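Local coordinates for protein halohydrin epoxidase A (Corynebacterium sp., PDB 4Z9F) that probably converts vicinal halohydrins to epoxides with release of hydrogen halide, using a fold related to the short-chain dehydrogenases, at residues M1-V6 with G25-C30; Q57-L62 with P110-Q115; G70-T75 with R122-A127; S78-P83 with V129-S134. The protein carries 1 engineered substitution. All coordinates share one frame; numbering follows the deposited sequence.

Interaction 1 of 4, residues M1-V6 with G25-C30; sequences MKIALV and GYTVVC
Lys2 lays its CB over one face of the Tyr26 ring, 3.7 Å from the ring centroid, in a CH-pi contact 23° off the ring normal. From there the extended lysine chain runs on across the ring and brings CD near Tyr26 CZ and OH. Ala4 adds its methyl, with CB 3.8 Å from Tyr26 CD2. On the sheet face that carries Ile3, Leu5, Thr27 and Val29, Ile3 CG2 meets Val29 CG2 at 3.8 Å, while Ile3 CD1 lies alongside Thr27 CB. Val6 CG2 touches Val28 CG1 on the other face.

Behind these side chains stands a parallel backbone ladder. Lys2 O accepts from Thr27 N at 2.8 Å, Thr27 O from Ala4 N, Ala4 O from Val29 N at 2.7 Å, and Val29 O from Val6 N. Tyr26 is steadied farther out by a hydrogen bond from OH to Asp74 OD2. Gly25 closes helix 14-23 with a Schellman motif, turning the chain into strand 27-30.

Together these elements form the first beta-alpha-beta unit of the Rossmann-type sheet: helix 14-23 packs on Ala4 and Val28, helix 62-67 on Ile3 and Leu5, and strands 73-79 and 52-53 flank the pair.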
# COMPACT_ATOMS: atom_id res chain seq x y z
N MET C 1 36.85 -11.75 9.76
CA MET C 1 35.49 -12.27 9.72
C MET C 1 34.49 -11.19 10.08
O MET C 1 34.71 -10.41 11.01
CB MET C 1 35.33 -13.47 10.66
CG MET C 1 35.96 -14.76 10.15
SD MET C 1 35.69 -16.14 11.27
CE MET C 1 34.14 -16.80 10.66
N LYS C 2 33.38 -11.14 9.33
CA LYS C 2 32.33 -10.18 9.61
C LYS C 2 31.56 -10.60 10.85
O LYS C 2 31.35 -11.78 11.11
CB LYS C 2 31.39 -10.07 8.41
CG LYS C 2 32.07 -9.56 7.15
CD LYS C 2 31.12 -9.46 5.97
CE LYS C 2 31.77 -8.72 4.80
NZ LYS C 2 30.93 -8.77 3.57
N ILE C 3 31.15 -9.61 11.64
CA ILE C 3 30.39 -9.84 12.86
C ILE C 3 28.92 -9.56 12.57
O ILE C 3 28.59 -8.54 11.94
CB ILE C 3 30.88 -8.96 14.01
CG1 ILE C 3 32.42 -8.94 14.05
CG2 ILE C 3 30.30 -9.45 15.33
CD1 ILE C 3 33.06 -10.30 14.10
N ALA C 4 28.05 -10.46 13.02
CA ALA C 4 26.62 -10.24 13.00
C ALA C 4 26.07 -10.38 14.41
O ALA C 4 26.59 -11.16 15.22
CB ALA C 4 25.90 -11.22 12.06
N LEU C 5 25.04 -9.60 14.70
CA LEU C 5 24.28 -9.71 15.93
C LEU C 5 22.88 -10.20 15.55
O LEU C 5 22.27 -9.66 14.63
CB LEU C 5 24.20 -8.37 16.65
CG LEU C 5 23.18 -8.25 17.79
CD1 LEU C 5 23.49 -9.22 18.93
CD2 LEU C 5 23.09 -6.82 18.30
N VAL C 6 22.42 -11.26 16.22
CA VAL C 6 21.10 -11.83 16.00
C VAL C 6 20.39 -11.91 17.35
O VAL C 6 20.90 -12.54 18.28
CB VAL C 6 21.16 -13.23 15.36
CG1 VAL C 6 19.75 -13.84 15.25
CG2 VAL C 6 21.87 -13.19 14.00
N GLY C 25 30.35 -17.07 6.43
CA GLY C 25 31.63 -16.58 6.88
C GLY C 25 31.60 -15.62 8.05
O GLY C 25 32.67 -15.11 8.42
N TYR C 26 30.44 -15.37 8.64
CA TYR C 26 30.34 -14.46 9.78
C TYR C 26 30.64 -15.16 11.10
O TYR C 26 30.39 -16.36 11.27
CB TYR C 26 28.94 -13.85 9.88
CG TYR C 26 28.57 -12.83 8.81
CD1 TYR C 26 28.47 -13.19 7.48
CD2 TYR C 26 28.29 -11.51 9.16
CE1 TYR C 26 28.12 -12.27 6.51
CE2 TYR C 26 27.93 -10.58 8.19
CZ TYR C 26 27.85 -10.97 6.86
OH TYR C 26 27.50 -10.07 5.88
N THR C 27 31.13 -14.38 12.05
CA THR C 27 30.99 -14.72 13.45
C THR C 27 29.66 -14.16 13.91
O THR C 27 29.43 -12.94 13.83
CB THR C 27 32.15 -14.15 14.27
OG1 THR C 27 33.38 -14.69 13.77
CG2 THR C 27 32.01 -14.52 15.74
N VAL C 28 28.77 -15.03 14.36
CA VAL C 28 27.43 -14.62 14.74
C VAL C 28 27.36 -14.53 16.26
O VAL C 28 27.37 -15.54 16.96
CB VAL C 28 26.37 -15.59 14.19
CG1 VAL C 28 24.99 -15.06 14.52
CG2 VAL C 28 26.56 -15.76 12.67
N VAL C 29 27.27 -13.30 16.76
CA VAL C 29 27.05 -13.03 18.18
C VAL C 29 25.55 -13.02 18.45
O VAL C 29 24.79 -12.31 17.78
CB VAL C 29 27.68 -11.68 18.57
CG1 VAL C 29 27.44 -11.39 20.01
CG2 VAL C 29 29.16 -11.68 18.25
N CYS C 30 25.11 -13.80 19.44
CA CYS C 30 23.71 -14.15 19.61
C CYS C 30 23.16 -13.71 20.96
O CYS C 30 23.81 -13.90 21.99
CB CYS C 30 23.51 -15.67 19.46
SG CYS C 30 23.94 -16.27 17.83

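Interaction 2 of 4, residues Q57-L62 with P110-Q115; sequences QKPERL and PILLLQ
Leu113 reaches from helix 96-123 to the loop at Pro59, and its side chain can be followed atom by atom. Its CB sits 4.4 Å from Pro59 CB and slightly nearer to Pro59 O. A chi1 of 170° puts CG beside the carbonyl carbon, and from there CD1 reaches Pro59 O. At the tip the two methyls part: CD1 comes to 3.7 Å from Pro59 O and 4.2 Å from Leu62 CB, whereas CD2 leans to strand 73-79 and touches Ser78.

Two successive leucines of one helical turn pack against Pro59. Its ring lies alongside Leu112, CG foremost, both side chains pointing the same way, with Pro59 CG 4.0 Å from Leu112 CB. Glu60 follows at the margin. Its CG is wedged between the backbone N and the carbonyl carbon (chi1 62°), and a bend at the next bond brings OE2 to 4.1 Å from Leu112 CD1, a van der Waals approach without polar character. The interface is small, 227 Å² summed over both sides.

Pro110 supplies no N-H for the preceding turn, and the helix is kinked there. Other sides of the helix face helix 147-165 and a second subunit: Ile111 packs on Leu157 and on Phe103 of the second subunit, and Gln115 NE2 bonds to main-chain oxygens of that subunit. A long helix lying on a parallel sheet is characteristic of the Rossmann-type fold, and its packing against another subunit is as in short-chain dehydrogenases, to which this lyase is related.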
# COMPACT_ATOMS: atom_id res chain seq x y z
N GLN C 57 20.79 -8.93 28.41
CA GLN C 57 19.38 -9.04 28.11
C GLN C 57 18.73 -7.71 27.75
O GLN C 57 17.63 -7.71 27.20
CB GLN C 57 18.62 -9.65 29.30
CG GLN C 57 19.03 -11.08 29.60
CD GLN C 57 18.79 -11.98 28.42
OE1 GLN C 57 17.68 -12.04 27.89
NE2 GLN C 57 19.84 -12.67 27.97
N LYS C 58 19.40 -6.57 28.06
CA LYS C 58 18.72 -5.33 27.74
C LYS C 58 19.02 -4.93 26.29
O LYS C 58 20.15 -5.07 25.83
CB LYS C 58 19.14 -4.22 28.69
CG LYS C 58 18.56 -4.39 30.09
CD LYS C 58 19.03 -3.31 31.04
CE LYS C 58 18.53 -3.58 32.45
NZ LYS C 58 19.34 -2.87 33.48
N PRO C 59 18.01 -4.46 25.56
CA PRO C 59 18.24 -4.17 24.14
C PRO C 59 19.27 -3.08 23.92
O PRO C 59 20.04 -3.16 22.96
CB PRO C 59 16.85 -3.76 23.64
CG PRO C 59 16.14 -3.27 24.85
CD PRO C 59 16.64 -4.11 25.99
N GLU C 60 19.32 -2.07 24.79
CA GLU C 60 20.26 -0.96 24.61
C GLU C 60 21.70 -1.37 24.88
O GLU C 60 22.61 -0.58 24.57
CB GLU C 60 19.90 0.20 25.53
CG GLU C 60 19.96 -0.16 27.01
CD GLU C 60 18.59 -0.43 27.62
OE1 GLU C 60 18.30 0.15 28.69
OE2 GLU C 60 17.81 -1.21 27.04
N ARG C 61 21.94 -2.55 25.44
CA ARG C 61 23.29 -2.98 25.77
C ARG C 61 23.85 -4.04 24.82
O ARG C 61 25.04 -4.35 24.90
CB ARG C 61 23.35 -3.49 27.22
CG ARG C 61 23.18 -2.37 28.24
CD ARG C 61 22.86 -2.90 29.63
NE ARG C 61 22.73 -1.80 30.59
CZ ARG C 61 22.89 -1.94 31.91
NH1 ARG C 61 23.19 -3.12 32.43
NH2 ARG C 61 22.75 -0.88 32.70
N LEU C 62 23.03 -4.57 23.91
CA LEU C 62 23.49 -5.65 23.05
C LEU C 62 24.59 -5.22 22.10
O LEU C 62 25.47 -6.02 21.76
CB LEU C 62 22.31 -6.20 22.23
CG LEU C 62 21.22 -6.85 23.07
CD1 LEU C 62 20.12 -7.33 22.15
CD2 LEU C 62 21.80 -8.00 23.91
N PRO C 110 12.99 -3.24 19.66
CA PRO C 110 13.80 -2.92 18.47
C PRO C 110 14.17 -1.44 18.36
O PRO C 110 15.26 -1.14 17.87
CB PRO C 110 12.93 -3.39 17.30
CG PRO C 110 11.53 -3.51 17.86
CD PRO C 110 11.71 -3.88 19.29
N ILE C 111 13.32 -0.52 18.81
CA ILE C 111 13.68 0.90 18.75
C ILE C 111 14.88 1.20 19.65
O ILE C 111 15.83 1.88 19.25
CB ILE C 111 12.48 1.78 19.12
CG1 ILE C 111 11.52 1.89 17.94
CG2 ILE C 111 12.94 3.17 19.55
CD1 ILE C 111 10.20 2.55 18.28
N LEU C 112 14.86 0.69 20.88
CA LEU C 112 15.98 0.90 21.80
C LEU C 112 17.25 0.26 21.26
O LEU C 112 18.35 0.81 21.42
CB LEU C 112 15.66 0.35 23.19
CG LEU C 112 14.56 1.05 23.99
CD1 LEU C 112 14.43 0.44 25.37
CD2 LEU C 112 14.81 2.55 24.08
N LEU C 113 17.13 -0.92 20.64
CA LEU C 113 18.29 -1.55 20.01
C LEU C 113 18.83 -0.69 18.87
O LEU C 113 20.02 -0.38 18.82
CB LEU C 113 17.93 -2.94 19.49
CG LEU C 113 18.96 -3.63 18.59
CD1 LEU C 113 20.25 -3.86 19.36
CD2 LEU C 113 18.42 -4.95 18.09
N LEU C 114 17.95 -0.29 17.95
CA LEU C 114 18.38 0.57 16.84
C LEU C 114 18.99 1.87 17.34
O LEU C 114 20.02 2.32 16.82
CB LEU C 114 17.20 0.86 15.90
CG LEU C 114 17.47 1.82 14.74
CD1 LEU C 114 18.49 1.25 13.76
CD2 LEU C 114 16.17 2.19 14.02
N GLN C 115 18.38 2.50 18.36
CA GLN C 115 18.89 3.77 18.88
C GLN C 115 20.33 3.61 19.34
O GLN C 115 21.20 4.43 19.01
CB GLN C 115 18.02 4.27 20.04
CG GLN C 115 18.52 5.55 20.72
CD GLN C 115 17.67 6.00 21.92
OE1 GLN C 115 17.43 5.23 22.85
NE2 GLN C 115 17.22 7.26 21.89

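Interaction 3 of 4, residues G70-T75 with R122-A127; sequences GEAIDT and RAAGGA
Ala72 and Ala124 meet methyl to methyl, CB to CB at 3.7 Å, and this is the apolar part of the contact. Deeper in, a methyl is set against two main-chain oxygens: Ala127 CB lies 3.2 Å from Asp74 O and 3.4 Å from Ile73 O.

The polar link is indirect. One water donates to Ile73 O at 2.6 Å and to Gly126 O at 3.0 Å, joining two acceptors that could not bond each other.

Within the segments there are further polar bonds. Thr75 OG1 donates to Asp74 OD2 at 2.6 Å, arriving on the anti side and 27° out of the carboxylate plane. Asp74 OD1 forms a salt bridge with Arg226, which would be expected to favour the ionised carboxylate. On the other segment, Gly125 takes a positive phi and ends helix 96-123 in a Schellman motif, Gly125 N bonding back to Arg122 O. The guanidinium of Arg122 has salt bridges of its own, to Asp168 and to Glu92 of a second subunit.

From this turn the chain enters strand 127-132, which runs between strands 73-79 and 170-177, while Ile73 packs on helix 62-67 and on Leu121 of helix 96-123.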
# COMPACT_ATOMS: atom_id res chain seq x y z
N GLY C 70 34.59 -8.00 18.56
CA GLY C 70 35.03 -7.63 17.23
C GLY C 70 35.04 -6.12 17.11
O GLY C 70 34.53 -5.40 17.97
N GLU C 71 35.63 -5.65 16.00
CA GLU C 71 35.86 -4.22 15.85
C GLU C 71 34.66 -3.47 15.26
O GLU C 71 34.48 -2.28 15.56
CB GLU C 71 37.11 -3.98 14.98
CG GLU C 71 36.88 -4.11 13.47
CD GLU C 71 37.80 -3.20 12.65
OE1 GLU C 71 37.56 -3.09 11.42
OE2 GLU C 71 38.75 -2.61 13.23
N ALA C 72 33.84 -4.13 14.44
CA ALA C 72 32.68 -3.47 13.86
C ALA C 72 31.59 -4.50 13.59
O ALA C 72 31.89 -5.65 13.24
CB ALA C 72 33.03 -2.74 12.56
N ILE C 73 30.34 -4.08 13.74
CA ILE C 73 29.18 -4.91 13.41
C ILE C 73 28.82 -4.67 11.95
O ILE C 73 28.56 -3.52 11.55
CB ILE C 73 27.99 -4.60 14.33
CG1 ILE C 73 28.34 -4.87 15.79
CG2 ILE C 73 26.76 -5.45 13.95
CD1 ILE C 73 27.29 -4.38 16.75
N ASP C 74 28.78 -5.74 11.16
CA ASP C 74 28.41 -5.65 9.75
C ASP C 74 26.89 -5.73 9.56
O ASP C 74 26.34 -5.02 8.72
CB ASP C 74 29.10 -6.77 8.95
CG ASP C 74 28.59 -6.88 7.51
OD1 ASP C 74 29.27 -6.36 6.59
OD2 ASP C 74 27.54 -7.54 7.28
N THR C 75 26.22 -6.59 10.33
CA THR C 75 24.79 -6.84 10.18
C THR C 75 24.16 -7.07 11.54
O THR C 75 24.72 -7.78 12.39
CB THR C 75 24.53 -8.05 9.27
OG1 THR C 75 25.06 -7.79 7.97
CG2 THR C 75 23.04 -8.35 9.19
N ARG C 122 27.48 4.16 12.51
CA ARG C 122 27.92 5.27 11.67
C ARG C 122 29.44 5.40 11.69
O ARG C 122 30.07 5.55 10.65
CB ARG C 122 27.26 6.58 12.10
CG ARG C 122 27.86 7.79 11.37
CD ARG C 122 26.87 8.93 11.22
NE ARG C 122 26.30 9.26 12.51
CZ ARG C 122 25.00 9.26 12.80
NH1 ARG C 122 24.61 9.57 14.02
NH2 ARG C 122 24.09 8.95 11.87
N ALA C 123 30.03 5.35 12.89
CA ALA C 123 31.48 5.49 13.01
C ALA C 123 32.22 4.42 12.22
O ALA C 123 33.28 4.69 11.64
CB ALA C 123 31.89 5.46 14.49
N ALA C 124 31.69 3.20 12.19
CA ALA C 124 32.38 2.16 11.45
C ALA C 124 32.12 2.22 9.95
O ALA C 124 32.66 1.39 9.22
CB ALA C 124 31.99 0.77 11.99
N GLY C 125 31.31 3.17 9.49
CA GLY C 125 31.07 3.31 8.06
C GLY C 125 29.90 2.52 7.53
O GLY C 125 29.88 2.21 6.32
N GLY C 126 28.95 2.15 8.37
CA GLY C 126 27.69 1.58 7.93
C GLY C 126 27.55 0.11 8.33
O GLY C 126 28.46 -0.51 8.87
N ALA C 127 26.37 -0.42 8.01
CA ALA C 127 25.99 -1.79 8.34
C ALA C 127 24.60 -2.06 7.79
O ALA C 127 23.96 -1.16 7.25
CB ALA C 127 26.00 -2.04 9.85
O HOH W 1 29.26 -0.99 11.68

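Interaction 4 of 4, residues S78-P83 with V129-S134; sequences SNDYIP and VIFITS
Ser78 and Phe131 form the tight end of this contact. Ser78 N donates to Ile130 O at 2.7 Å, and Ser78 O accepts from Ile132 N at 2.9 Å, with the donor above the carbonyl plane by 37°. Ser78 CB lies 3.6 Å from Phe131 CD2. The hydroxyl, anti to the backbone N (chi1 -174°), donates to Asp80 OD2 at 2.7 Å, on the syn side of the carboxylate.

These are the C-terminal ends of two neighbouring parallel strands near the middle of a Rossmann-type sheet, the edge where proteins of this fold usually place their ligand sites.

Past Ser78 the strands part and the contact becomes looser. Asn79 crosses Ile132 at an angle, its OD1 3.9 Å from Ile132 CG1, and Asp80 O and Ile132 O are 3.8 Å apart. A water fills in here, 2.6 Å from Asp80 OD2 and 2.9 Å from Ile132 O, at the edge of the Phe131 ring and in its plane. The amide of Asn79 is held from the loop after strand 3-6, ND2 by His11 O and OD1 by Ala13 N.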
# COMPACT_ATOMS: atom_id res chain seq x y z
N SER C 78 17.45 -8.00 13.77
CA SER C 78 16.57 -7.71 14.90
C SER C 78 15.38 -8.66 14.78
O SER C 78 14.36 -8.34 14.17
CB SER C 78 16.13 -6.26 14.89
OG SER C 78 15.38 -5.97 16.06
N ASN C 79 15.53 -9.84 15.38
CA ASN C 79 14.58 -10.93 15.23
C ASN C 79 13.62 -10.91 16.42
O ASN C 79 13.72 -11.70 17.36
CB ASN C 79 15.35 -12.24 15.09
CG ASN C 79 14.47 -13.46 15.18
OD1 ASN C 79 13.58 -13.68 14.35
ND2 ASN C 79 14.73 -14.28 16.18
N ASP C 80 12.68 -9.98 16.38
CA ASP C 80 11.79 -9.77 17.50
C ASP C 80 10.60 -10.72 17.43
O ASP C 80 10.12 -11.05 16.34
CB ASP C 80 11.33 -8.31 17.54
CG ASP C 80 12.52 -7.35 17.59
OD1 ASP C 80 13.13 -7.24 18.67
OD2 ASP C 80 12.85 -6.74 16.54
N TYR C 81 10.16 -11.19 18.59
CA TYR C 81 9.07 -12.15 18.69
C TYR C 81 8.51 -12.07 20.11
O TYR C 81 9.14 -11.51 21.01
CB TYR C 81 9.54 -13.57 18.36
CG TYR C 81 9.83 -14.41 19.60
CD1 TYR C 81 8.96 -15.43 19.98
CD2 TYR C 81 10.94 -14.16 20.39
CE1 TYR C 81 9.20 -16.19 21.12
CE2 TYR C 81 11.19 -14.92 21.52
CZ TYR C 81 10.32 -15.93 21.88
OH TYR C 81 10.57 -16.67 23.01
N ILE C 82 7.30 -12.58 20.28
CA ILE C 82 6.72 -12.68 21.61
C ILE C 82 6.23 -14.12 21.76
O ILE C 82 5.82 -14.74 20.76
CB ILE C 82 5.61 -11.63 21.83
CG1 ILE C 82 5.18 -11.58 23.31
CG2 ILE C 82 4.41 -11.87 20.90
CD1 ILE C 82 4.40 -10.34 23.69
N PRO C 83 6.35 -14.73 22.94
CA PRO C 83 5.93 -16.13 23.09
C PRO C 83 4.45 -16.30 22.77
O PRO C 83 3.59 -15.54 23.25
CB PRO C 83 6.23 -16.44 24.56
CG PRO C 83 7.41 -15.55 24.88
CD PRO C 83 7.12 -14.27 24.11
N VAL C 129 20.81 -3.45 9.02
CA VAL C 129 19.95 -3.73 10.15
C VAL C 129 18.68 -4.30 9.55
O VAL C 129 17.96 -3.58 8.83
CB VAL C 129 19.69 -2.48 11.01
CG1 VAL C 129 18.93 -2.84 12.27
CG2 VAL C 129 21.01 -1.77 11.37
N ILE C 130 18.43 -5.58 9.79
CA ILE C 130 17.31 -6.31 9.19
C ILE C 130 16.33 -6.64 10.30
O ILE C 130 16.68 -7.34 11.26
CB ILE C 130 17.78 -7.58 8.48
CG1 ILE C 130 18.78 -7.21 7.39
CG2 ILE C 130 16.59 -8.33 7.88
CD1 ILE C 130 19.62 -8.34 6.95
N PHE C 131 15.10 -6.13 10.18
CA PHE C 131 14.08 -6.35 11.19
C PHE C 131 13.17 -7.48 10.73
O PHE C 131 12.61 -7.43 9.63
CB PHE C 131 13.27 -5.07 11.43
CG PHE C 131 14.06 -3.99 12.10
CD1 PHE C 131 14.91 -3.17 11.38
CD2 PHE C 131 13.92 -3.77 13.47
CE1 PHE C 131 15.63 -2.14 12.00
CE2 PHE C 131 14.65 -2.76 14.10
CZ PHE C 131 15.50 -1.95 13.37
N ILE C 132 13.05 -8.52 11.55
CA ILE C 132 12.09 -9.59 11.28
C ILE C 132 10.78 -9.19 11.92
O ILE C 132 10.70 -9.05 13.15
CB ILE C 132 12.58 -10.95 11.80
CG1 ILE C 132 14.05 -11.18 11.46
CG2 ILE C 132 11.69 -12.07 11.22
CD1 ILE C 132 14.40 -11.39 9.99
N THR C 133 9.76 -8.98 11.09
CA THR C 133 8.48 -8.49 11.58
C THR C 133 7.43 -9.56 11.30
O THR C 133 7.53 -10.68 11.83
CB THR C 133 8.14 -7.14 10.94
OG1 THR C 133 7.98 -7.27 9.52
CG2 THR C 133 9.29 -6.15 11.20
N SER C 134 6.47 -9.27 10.43
CA SER C 134 5.41 -10.23 10.16
C SER C 134 4.66 -9.75 8.93
O SER C 134 4.69 -8.57 8.60
CB SER C 134 4.45 -10.36 11.35
OG SER C 134 3.35 -11.18 10.98
O HOH W 2 11.39 -6.57 14.42

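In the fold
Strand 73-79 ties the set together. Near its start, interaction 1 meets interaction 3 through the probable hydrogen bond Ile3 O to Asp74 N, 2.9 Å. At its far end it enters interaction 4, whose centre is about 20 Å from that of interaction 3. Interaction 2 lies against one face of the sheet: Leu113 CD1 approaches Leu5 CD2 of interaction 1 at 4.2 Å, and Pro110 CB comes within 3.4 Å of Asp80 OD2 in interaction 4. Interactions 2 and 3 both use helix 96-123, centres about 16 Å apart, without touching. Interaction 4, its centre about 3 Å from the centre of the chain, is at the C-terminal edge of the strands, where proteins of this fold usually bind ligands.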